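Local coordinates for putative flavoprotein decarboxylase (Streptomyces olivoviridis, PDB 6JLS), which acts as an FMN-dependent cysteine decarboxylase in the biosynthesis of thioviridamide, at residues Q57-T61 with N62-P66; D115-V118 with T119-M123; P143-R146 with R147-A151. One frame throughout, in Å; residues are numbered along the deposited sequence.

Contact 1: Q57-T61 with N62-P66. With FMN (flavin mononucleotide), chain B.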
loop_
_atom_site.group_PDB
_atom_site.type_symbol
_atom_site.label_atom_id
_atom_site.label_comp_id
_atom_site.label_asym_id
_atom_site.label_seq_id
_atom_site.Cartn_x
_atom_site.Cartn_y
_atom_site.Cartn_z
ATOM N N GLN A 57 -14.718 13.944 7.986
ATOM C CA GLN A 57 -15.378 13.774 6.700
ATOM C C GLN A 57 -16.135 15.026 6.281
ATOM O O GLN A 57 -16.554 15.122 5.121
ATOM C CB GLN A 57 -16.313 12.556 6.713
ATOM C CG GLN A 57 -17.663 12.775 7.369
ATOM C CD GLN A 57 -18.464 11.483 7.514
ATOM O OE1 GLN A 57 -18.756 10.795 6.532
ATOM N NE2 GLN A 57 -18.823 11.152 8.749
ATOM N N PHE A 58 -16.272 16.007 7.174
ATOM C CA PHE A 58 -16.999 17.233 6.880
ATOM C C PHE A 58 -16.145 18.490 6.921
ATOM O O PHE A 58 -16.525 19.481 6.299
ATOM C CB PHE A 58 -18.159 17.417 7.866
ATOM C CG PHE A 58 -19.131 16.273 7.901
ATOM C CD1 PHE A 58 -19.879 15.944 6.788
ATOM C CD2 PHE A 58 -19.322 15.554 9.068
ATOM C CE1 PHE A 58 -20.787 14.906 6.829
ATOM C CE2 PHE A 58 -20.232 14.511 9.124
ATOM C CZ PHE A 58 -20.969 14.187 8.004
ATOM N N VAL A 59 -15.033 18.488 7.666
ATOM C CA VAL A 59 -14.094 19.607 7.745
ATOM C C VAL A 59 -12.698 19.067 7.531
ATOM O O VAL A 59 -12.344 18.020 8.080
ATOM C CB VAL A 59 -14.111 20.336 9.106
ATOM C CG1 VAL A 59 -13.915 21.845 8.918
ATOM C CG2 VAL A 59 -15.329 19.993 9.907
ATOM N N THR A 60 -11.889 19.800 6.778
ATOM C CA THR A 60 -10.473 19.488 6.683
ATOM C C THR A 60 -9.687 20.376 7.637
ATOM O O THR A 60 -10.112 21.489 7.975
ATOM C CB THR A 60 -9.969 19.695 5.270
ATOM O OG1 THR A 60 -9.888 21.106 5.016
ATOM C CG2 THR A 60 -10.939 19.047 4.298
ATOM N N THR A 61 -8.536 19.871 8.082
ATOM C CA THR A 61 -7.693 20.686 8.942
ATOM C C THR A 61 -7.128 21.872 8.178
ATOM O O THR A 61 -6.957 22.955 8.746
ATOM C CB THR A 61 -6.574 19.838 9.552
ATOM O OG1 THR A 61 -5.865 19.169 8.513
ATOM C CG2 THR A 61 -7.158 18.796 10.475
ATOM N N ASN A 62 -6.873 21.704 6.884
ATOM C CA ASN A 62 -6.339 22.807 6.092
ATOM C C ASN A 62 -7.348 23.930 5.916
ATOM O O ASN A 62 -6.944 25.070 5.677
ATOM C CB ASN A 62 -5.851 22.281 4.741
ATOM C CG ASN A 62 -4.479 21.670 4.842
ATOM O OD1 ASN A 62 -3.951 21.525 5.941
ATOM N ND2 ASN A 62 -3.883 21.321 3.708
ATOM N N SER A 63 -8.645 23.644 6.049
ATOM C CA SER A 63 -9.643 24.703 6.019
ATOM C C SER A 63 -9.685 25.511 7.314
ATOM O O SER A 63 -10.166 26.653 7.296
ATOM C CB SER A 63 -11.019 24.106 5.740
ATOM O OG SER A 63 -11.579 23.507 6.896
ATOM N N LEU A 64 -9.198 24.949 8.429
ATOM C CA LEU A 64 -9.173 25.599 9.740
ATOM C C LEU A 64 -7.873 26.341 10.018
ATOM O O LEU A 64 -7.899 27.425 10.613
ATOM C CB LEU A 64 -9.397 24.567 10.857
ATOM C CG LEU A 64 -10.795 23.942 10.863
ATOM C CD1 LEU A 64 -10.766 22.577 11.535
ATOM C CD2 LEU A 64 -11.806 24.871 11.532
ATOM N N ARG A 65 -6.740 25.780 9.595
ATOM C CA ARG A 65 -5.450 26.340 9.978
ATOM C C ARG A 65 -5.309 27.828 9.678
ATOM O O ARG A 65 -4.743 28.537 10.530
ATOM C CB ARG A 65 -4.328 25.524 9.323
ATOM C CG ARG A 65 -3.764 24.473 10.263
ATOM C CD ARG A 65 -3.150 23.305 9.526
ATOM N NE ARG A 65 -2.900 22.176 10.419
ATOM C CZ ARG A 65 -2.699 20.931 10.001
ATOM N NH1 ARG A 65 -2.724 20.657 8.701
ATOM N NH2 ARG A 65 -2.481 19.961 10.879
ATOM N N PRO A 66 -5.793 28.371 8.546
ATOM C CA PRO A 66 -5.579 29.805 8.288
ATOM C C PRO A 66 -6.252 30.713 9.295
ATOM O O PRO A 66 -5.869 31.885 9.392
ATOM C CB PRO A 66 -6.162 30.009 6.878
ATOM C CG PRO A 66 -6.170 28.658 6.258
ATOM C CD PRO A 66 -6.433 27.713 7.388
HETATM N N1 FMN B . -24.973 12.617 14.288
HETATM C C2 FMN B . -25.418 13.581 15.165
HETATM O O2 FMN B . -25.470 13.327 16.365
HETATM N N3 FMN B . -25.811 14.818 14.697
HETATM C C4 FMN B . -25.759 15.104 13.348
HETATM O O4 FMN B . -26.106 16.208 12.924
HETATM C C4A FMN B . -25.308 14.132 12.464
HETATM N N5 FMN B . -25.250 14.406 11.111
HETATM C C5A FMN B . -24.808 13.448 10.224
HETATM C C6 FMN B . -24.767 13.754 8.870
HETATM C C7 FMN B . -24.319 12.800 7.956
HETATM C C7M FMN B . -24.284 13.156 6.492
HETATM C C8 FMN B . -23.910 11.530 8.408
HETATM C C8M FMN B . -23.423 10.496 7.427
HETATM C C9 FMN B . -23.957 11.229 9.775
HETATM C C9A FMN B . -24.408 12.192 10.686
HETATM N N10 FMN B . -24.466 11.916 12.046
HETATM C C10 FMN B . -24.912 12.882 12.934
HETATM C "C1'" FMN B . -24.022 10.580 12.567
HETATM C "C2'" FMN B . -22.607 10.731 13.149
HETATM O "O2'" FMN B . -21.660 11.118 12.167
HETATM C "C3'" FMN B . -22.139 9.450 13.824
HETATM O "O3'" FMN B . -22.911 9.254 14.985
HETATM C "C4'" FMN B . -20.653 9.563 14.162
HETATM O "O4'" FMN B . -20.082 8.344 14.607
HETATM C "C5'" FMN B . -20.412 10.644 15.206
HETATM O "O5'" FMN B . -19.040 10.572 15.511
HETATM P P FMN B . -18.353 11.603 16.523
HETATM O O1P FMN B . -19.380 12.059 17.543
HETATM O O2P FMN B . -17.224 10.899 17.245
HETATM O O3P FMN B . -17.858 12.806 15.761
HETATM O O HOH W 1 -13.449 21.836 5.253
#

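Contact 2: D115-V118 with T119-M123. With FMN (flavin mononucleotide), chain C.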
loop_
_atom_site.group_PDB
_atom_site.type_symbol
_atom_site.label_atom_id
_atom_site.label_comp_id
_atom_site.label_asym_id
_atom_site.label_seq_id
_atom_site.Cartn_x
_atom_site.Cartn_y
_atom_site.Cartn_z
ATOM N N ASP A 115 -12.577 8.289 24.299
ATOM C CA ASP A 115 -11.779 7.452 23.417
ATOM C C ASP A 115 -11.158 8.212 22.239
ATOM O O ASP A 115 -10.500 7.591 21.401
ATOM C CB ASP A 115 -12.626 6.287 22.899
ATOM C CG ASP A 115 -13.732 6.733 21.959
ATOM O OD1 ASP A 115 -13.966 7.954 21.825
ATOM O OD2 ASP A 115 -14.371 5.857 21.343
ATOM N N ASN A 116 -11.370 9.524 22.133
ATOM C CA ASN A 116 -10.670 10.340 21.149
ATOM C C ASN A 116 -10.221 11.635 21.803
ATOM O O ASN A 116 -10.602 11.957 22.932
ATOM C CB ASN A 116 -11.533 10.639 19.910
ATOM C CG ASN A 116 -12.867 11.285 20.254
ATOM O OD1 ASN A 116 -12.997 12.006 21.256
ATOM N ND2 ASN A 116 -13.873 11.024 19.429
ATOM N N ILE A 117 -9.436 12.391 21.035
ATOM C CA ILE A 117 -8.811 13.622 21.508
ATOM C C ILE A 117 -9.855 14.657 21.922
ATOM O O ILE A 117 -9.666 15.376 22.908
ATOM C CB ILE A 117 -7.849 14.147 20.421
ATOM C CG1 ILE A 117 -6.406 13.777 20.776
ATOM C CG2 ILE A 117 -7.999 15.634 20.185
ATOM C CD1 ILE A 117 -6.160 12.289 20.836
ATOM N N VAL A 118 -10.979 14.745 21.205
ATOM C CA VAL A 118 -12.007 15.719 21.580
ATOM C C VAL A 118 -12.594 15.391 22.960
ATOM O O VAL A 118 -12.670 16.262 23.841
ATOM C CB VAL A 118 -13.102 15.807 20.501
ATOM C CG1 VAL A 118 -14.357 16.499 21.073
ATOM C CG2 VAL A 118 -12.585 16.590 19.291
ATOM N N THR A 119 -13.014 14.138 23.174
ATOM C CA THR A 119 -13.585 13.775 24.469
ATOM C C THR A 119 -12.550 13.843 25.584
ATOM O O THR A 119 -12.903 14.155 26.728
ATOM C CB THR A 119 -14.207 12.378 24.419
ATOM O OG1 THR A 119 -13.265 11.450 23.851
ATOM C CG2 THR A 119 -15.488 12.393 23.582
ATOM N N GLN A 120 -11.275 13.559 25.280
ATOM C CA GLN A 120 -10.236 13.692 26.300
ATOM C C GLN A 120 -10.027 15.150 26.694
ATOM O O GLN A 120 -9.790 15.454 27.872
ATOM C CB GLN A 120 -8.928 13.090 25.806
ATOM C CG GLN A 120 -8.908 11.584 25.790
ATOM C CD GLN A 120 -7.750 11.073 24.977
ATOM O OE1 GLN A 120 -6.620 11.513 25.157
ATOM N NE2 GLN A 120 -8.030 10.176 24.034
ATOM N N ILE A 121 -10.106 16.069 25.722
ATOM C CA ILE A 121 -9.959 17.485 26.041
ATOM C C ILE A 121 -11.072 17.942 26.977
ATOM O O ILE A 121 -10.822 18.641 27.963
ATOM C CB ILE A 121 -9.914 18.323 24.754
ATOM C CG1 ILE A 121 -8.512 18.255 24.120
ATOM C CG2 ILE A 121 -10.279 19.776 25.049
ATOM C CD1 ILE A 121 -8.479 18.704 22.644
ATOM N N VAL A 122 -12.314 17.558 26.691
ATOM C CA VAL A 122 -13.431 17.994 27.525
ATOM C C VAL A 122 -13.290 17.425 28.928
ATOM O O VAL A 122 -13.395 18.151 29.922
ATOM C CB VAL A 122 -14.779 17.600 26.887
ATOM C CG1 VAL A 122 -15.955 17.878 27.868
ATOM C CG2 VAL A 122 -14.984 18.351 25.583
ATOM N N MET A 123 -13.028 16.118 29.033
ATOM C CA MET A 123 -12.957 15.509 30.359
ATOM C C MET A 123 -11.738 15.963 31.155
ATOM O O MET A 123 -11.737 15.819 32.380
ATOM C CB MET A 123 -12.979 13.989 30.253
ATOM C CG MET A 123 -14.342 13.460 29.887
ATOM S SD MET A 123 -14.450 11.682 30.078
ATOM C CE MET A 123 -14.213 11.546 31.859
HETATM N N1 FMN C . -6.214 8.059 29.722
HETATM C C2 FMN C . -6.418 7.607 31.007
HETATM O O2 FMN C . -7.553 7.302 31.366
HETATM N N3 FMN C . -5.359 7.507 31.885
HETATM C C4 FMN C . -4.085 7.855 31.487
HETATM O O4 FMN C . -3.134 7.766 32.266
HETATM C C4A FMN C . -3.878 8.309 30.190
HETATM N N5 FMN C . -2.607 8.659 29.779
HETATM C C5A FMN C . -2.390 9.115 28.496
HETATM C C6 FMN C . -1.101 9.464 28.115
HETATM C C7 FMN C . -0.860 9.923 26.820
HETATM C C7M FMN C . 0.548 10.297 26.431
HETATM C C8 FMN C . -1.924 10.033 25.903
HETATM C C8M FMN C . -1.670 10.526 24.502
HETATM C C9 FMN C . -3.221 9.681 26.296
HETATM C C9A FMN C . -3.455 9.221 27.597
HETATM N N10 FMN C . -4.733 8.869 28.012
HETATM C C10 FMN C . -4.946 8.412 29.303
HETATM C "C1'" FMN C . -5.888 8.956 27.057
HETATM C "C2'" FMN C . -6.191 7.543 26.531
HETATM O "O2'" FMN C . -5.105 6.994 25.803
HETATM C "C3'" FMN C . -7.441 7.523 25.662
HETATM O "O3'" FMN C . -8.555 7.773 26.486
HETATM C "C4'" FMN C . -7.560 6.168 24.967
HETATM O "O4'" FMN C . -8.579 6.128 23.982
HETATM C "C5'" FMN C . -7.793 5.055 25.979
HETATM O "O5'" FMN C . -7.997 3.890 25.215
HETATM P P FMN C . -8.203 2.463 25.906
HETATM O O1P FMN C . -8.849 2.655 27.266
HETATM O O2P FMN C . -9.122 1.629 25.040
HETATM O O3P FMN C . -6.865 1.794 26.095
#

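Contact 3: P143-R146 with R147-A151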
loop_
_atom_site.group_PDB
_atom_site.type_symbol
_atom_site.label_atom_id
_atom_site.label_comp_id
_atom_site.label_asym_id
_atom_site.label_seq_id
_atom_site.Cartn_x
_atom_site.Cartn_y
_atom_site.Cartn_z
ATOM N N PRO A 143 -35.238 8.806 25.179
ATOM C CA PRO A 143 -34.866 8.809 26.610
ATOM C C PRO A 143 -33.369 8.744 26.877
ATOM O O PRO A 143 -32.866 9.450 27.766
ATOM C CB PRO A 143 -35.578 7.563 27.148
ATOM C CG PRO A 143 -36.776 7.400 26.246
ATOM C CD PRO A 143 -36.338 7.870 24.883
ATOM N N ALA A 144 -32.638 7.906 26.138
ATOM C CA ALA A 144 -31.216 7.748 26.419
ATOM C C ALA A 144 -30.468 9.054 26.192
ATOM O O ALA A 144 -29.516 9.362 26.920
ATOM C CB ALA A 144 -30.624 6.628 25.566
ATOM N N VAL A 145 -30.900 9.849 25.207
ATOM C CA VAL A 145 -30.239 11.124 24.939
ATOM C C VAL A 145 -30.610 12.153 26.002
ATOM O O VAL A 145 -29.753 12.928 26.456
ATOM C CB VAL A 145 -30.578 11.617 23.519
ATOM C CG1 VAL A 145 -29.993 12.995 23.263
ATOM C CG2 VAL A 145 -30.038 10.655 22.497
ATOM N N ARG A 146 -31.885 12.176 26.417
ATOM C CA ARG A 146 -32.299 13.033 27.524
ATOM C C ARG A 146 -31.449 12.779 28.760
ATOM O O ARG A 146 -30.983 13.721 29.417
ATOM C CB ARG A 146 -33.764 12.796 27.869
ATOM C CG ARG A 146 -34.787 13.081 26.796
ATOM C CD ARG A 146 -36.202 13.113 27.438
ATOM N NE ARG A 146 -36.891 11.813 27.527
ATOM C CZ ARG A 146 -36.880 10.995 28.588
ATOM N NH1 ARG A 146 -36.193 11.299 29.688
ATOM N NH2 ARG A 146 -37.557 9.853 28.542
ATOM N N ARG A 147 -31.258 11.502 29.106
ATOM C CA ARG A 147 -30.455 11.180 30.280
ATOM C C ARG A 147 -29.002 11.603 30.098
ATOM O O ARG A 147 -28.361 12.050 31.056
ATOM C CB ARG A 147 -30.531 9.684 30.593
ATOM C CG ARG A 147 -31.882 9.208 31.120
ATOM C CD ARG A 147 -31.765 7.828 31.773
ATOM N NE ARG A 147 -31.082 6.882 30.895
ATOM C CZ ARG A 147 -31.707 6.172 29.962
ATOM N NH1 ARG A 147 -33.011 6.309 29.806
ATOM N NH2 ARG A 147 -31.029 5.336 29.180
ATOM N N ASN A 148 -28.467 11.472 28.887
ATOM C CA ASN A 148 -27.105 11.924 28.658
ATOM C C ASN A 148 -26.979 13.423 28.906
ATOM O O ASN A 148 -26.008 13.881 29.524
ATOM C CB ASN A 148 -26.668 11.552 27.240
ATOM C CG ASN A 148 -26.407 10.070 27.079
ATOM O OD1 ASN A 148 -26.159 9.360 28.055
ATOM N ND2 ASN A 148 -26.447 9.593 25.841
ATOM N N LEU A 149 -27.953 14.206 28.433
ATOM C CA LEU A 149 -27.945 15.642 28.699
ATOM C C LEU A 149 -28.053 15.926 30.200
ATOM O O LEU A 149 -27.379 16.825 30.724
ATOM C CB LEU A 149 -29.084 16.313 27.931
ATOM C CG LEU A 149 -29.131 16.071 26.413
ATOM C CD1 LEU A 149 -30.294 16.828 25.785
ATOM C CD2 LEU A 149 -27.821 16.468 25.727
ATOM N N ASP A 150 -28.881 15.151 30.914
ATOM C CA ASP A 150 -28.900 15.242 32.372
ATOM C C ASP A 150 -27.512 15.011 32.953
ATOM O O ASP A 150 -27.048 15.781 33.802
ATOM C CB ASP A 150 -29.876 14.227 32.970
ATOM C CG ASP A 150 -31.328 14.509 32.618
ATOM O OD1 ASP A 150 -31.636 15.636 32.157
ATOM O OD2 ASP A 150 -32.158 13.588 32.822
ATOM N N ALA A 151 -26.831 13.954 32.506
ATOM C CA ALA A 151 -25.500 13.669 33.032
ATOM C C ALA A 151 -24.517 14.786 32.670
ATOM O O ALA A 151 -23.691 15.186 33.498
ATOM C CB ALA A 151 -25.016 12.305 32.517
HETATM O O HOH W 2 -27.906 7.344 28.197
#

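Contact 1: Q57-T61 with N62-P66
Thr60 and Ser63 tie the loop after strand 46-51 to the helix that follows it, and each hydroxyl bonds to the other's backbone. Thr60 OG1, held between its backbone N and carbonyl carbon (chi1 73°), takes the N-H of Ser63 at 3.0 Å. In return Ser63 OG donates to Thr60 O over 2.7 Å, and a water joins this hydroxyl to Thr60 N. Thr60 OG1 also bonds to Gln57 O of a neighbouring subunit, so the cap reaches across the interface.

Packing is close on the inner side. Val59 and Leu64 meet at about a right angle, with Val59 CG1 4.2 Å from Leu64 CD1. Branched aliphatic chains suit this place: Pro33 touches both, and Leu64 also reaches Val49 and Leu51 of strand 46-51.

The side of Arg65 is looser. Its poorly ordered chain runs alongside Thr61, whose CB lies 4.0 Å above the plane of the guanidinium. Arg65 NH1 makes a weak bond to Asn62 OD1, while Asn62 ND2 bonds to Trp79 O of a third subunit.

At the loop's other end Phe58 CZ, part of the FMN pocket, comes within 3.6 Å of C7 of the flavin. With Thr60 as its local N-cap, the whole is a strand-loop-helix connection within a Rossmann-like parallel sheet of strand order 3-2-1-4-5-6.

Contact 2: D115-V118 with T119-M123
Asn116 OD1 is approached by two groups of Thr119: the backbone N-H bonds to it, and the hydroxyl may. The N-H of Thr119 points straight at this oxygen, with a length of 2.9 Å and an angle of 171° at the hydrogen, while Thr119 OG1 lies 2.7 Å from Asn116 OD1. OG1 also stands 2.9 Å from Asn116 O, and its single proton could serve either acceptor. Asn116 is therefore the N-cap of helix 117-124. With chi1 at 55° its amide folds back over the first turn, a short reach for which asparagine is well suited. The threonine adds a hydroxyl where the two oxygens of Asn116 converge.

Asn116 O is also the acceptor for Gln120 N at 2.9 Å, and Ile117 O and Val118 O carry the helical pattern on to Ile121 N and Val122 N. Along the same turn Ile117 CG2 rests 4.0 Å from Ile121 CD1, and both isoleucines press on Ala50 of strand 46-51. Val118 packs there too, so this flank suits beta-branched aliphatic residues.

The Gln120 side chain is extended beyond CG and passes beside the ribityl chain of an FMN, bringing NE2 to 3.2 Å from its C3' atom. That flavin is hydrogen-bonded mainly by residues of a neighbouring subunit, to which this chain adds Cys114 O.

Asp115 pairs with Lys108. Side-chain oxygens satisfy two amides of the helix start, Asp75 OD2 that of Ile117 and Asn116 OD1 that of Thr119, and the Asp75 carboxylate probably favours the helix's positive end. The capped turn thus places Gln120 against the ribityl chain, with His86 NE2 holding its OE1, at an FMN site shared between two subunits.

Contact 3: P143-R146 with R147-A151
Pro143 and Arg147 meet in the opening turn of the alpha-helix 143-154, a surface helix of this Rossmann-like fold whose inner flank lies against a neighbouring subunit. Proline suits the first turn, because a residue there needs no N-H to continue the helical bonding.

The backbone bonds are of the regular i to i+4 kind. Pro143 O receives Arg147 N at 2.9 Å, and the carbonyls of Ala144, Val145 and Arg146 receive the amides of Asn148, Leu149 and Asp150 in turn. At the helix start Ala144 N is bound by Glu155 OE2 of the neighbouring subunit, a carboxylate well placed to favour the positive end of the helix.

Cationic groups fold back over the helix. Arg147 bends at chi3 (-51°) and returns over the preceding turn, so that Ala144 CA sits 3.6 Å above the guanidinium plane, offset toward its rim. Its NH1 lies 3.9 Å from Pro143 CB, and its side chain also packs against Ala110 of the neighbouring subunit. Arg146 curls back over Pro143 in a similar way, but it is poorly ordered, and its NH1 stays 5.6 Å from Asp150 OD2, too far for a salt bridge. A long polar chain fits the solvent-facing place of Arg146.

Apolar contact is slight, Val145 CG1 lying 4.5 Å from Leu149 CG. Val145 also packs on Met135 and on Met123 of the neighbouring subunit, while the small Ala144 packs against Ala110 of that subunit.

The last kind is the buried amide of Asn148. Its ND2 bonds to Asn111 O of the neighbouring subunit, and a water stands 2.7 Å from Asn148 OD1 and 2.9 Å from Ala144 O.

Contact 2 is the buried one, its centre about 9 Å from that of the chain, whereas contacts 1 and 3 are partly buried and lie on opposite sides of the chain's centre, with centres about 31 Å apart. Contacts 1 and 2 both sit at helix starts capped by a side-chain oxygen, and both pack aliphatic residues on strand 46-51 and reach an FMN. Contact 3 depends instead on regular helical bonding, with arginine side chains folded back over its first turn, one of them against a neighbouring subunit. Intersubunit bonds occur at both peripheral contacts. Val145 of contact 3 meets Met123 of a neighbouring subunit, a residue of contact 2's helix, so the assembly joins these two regions between chains.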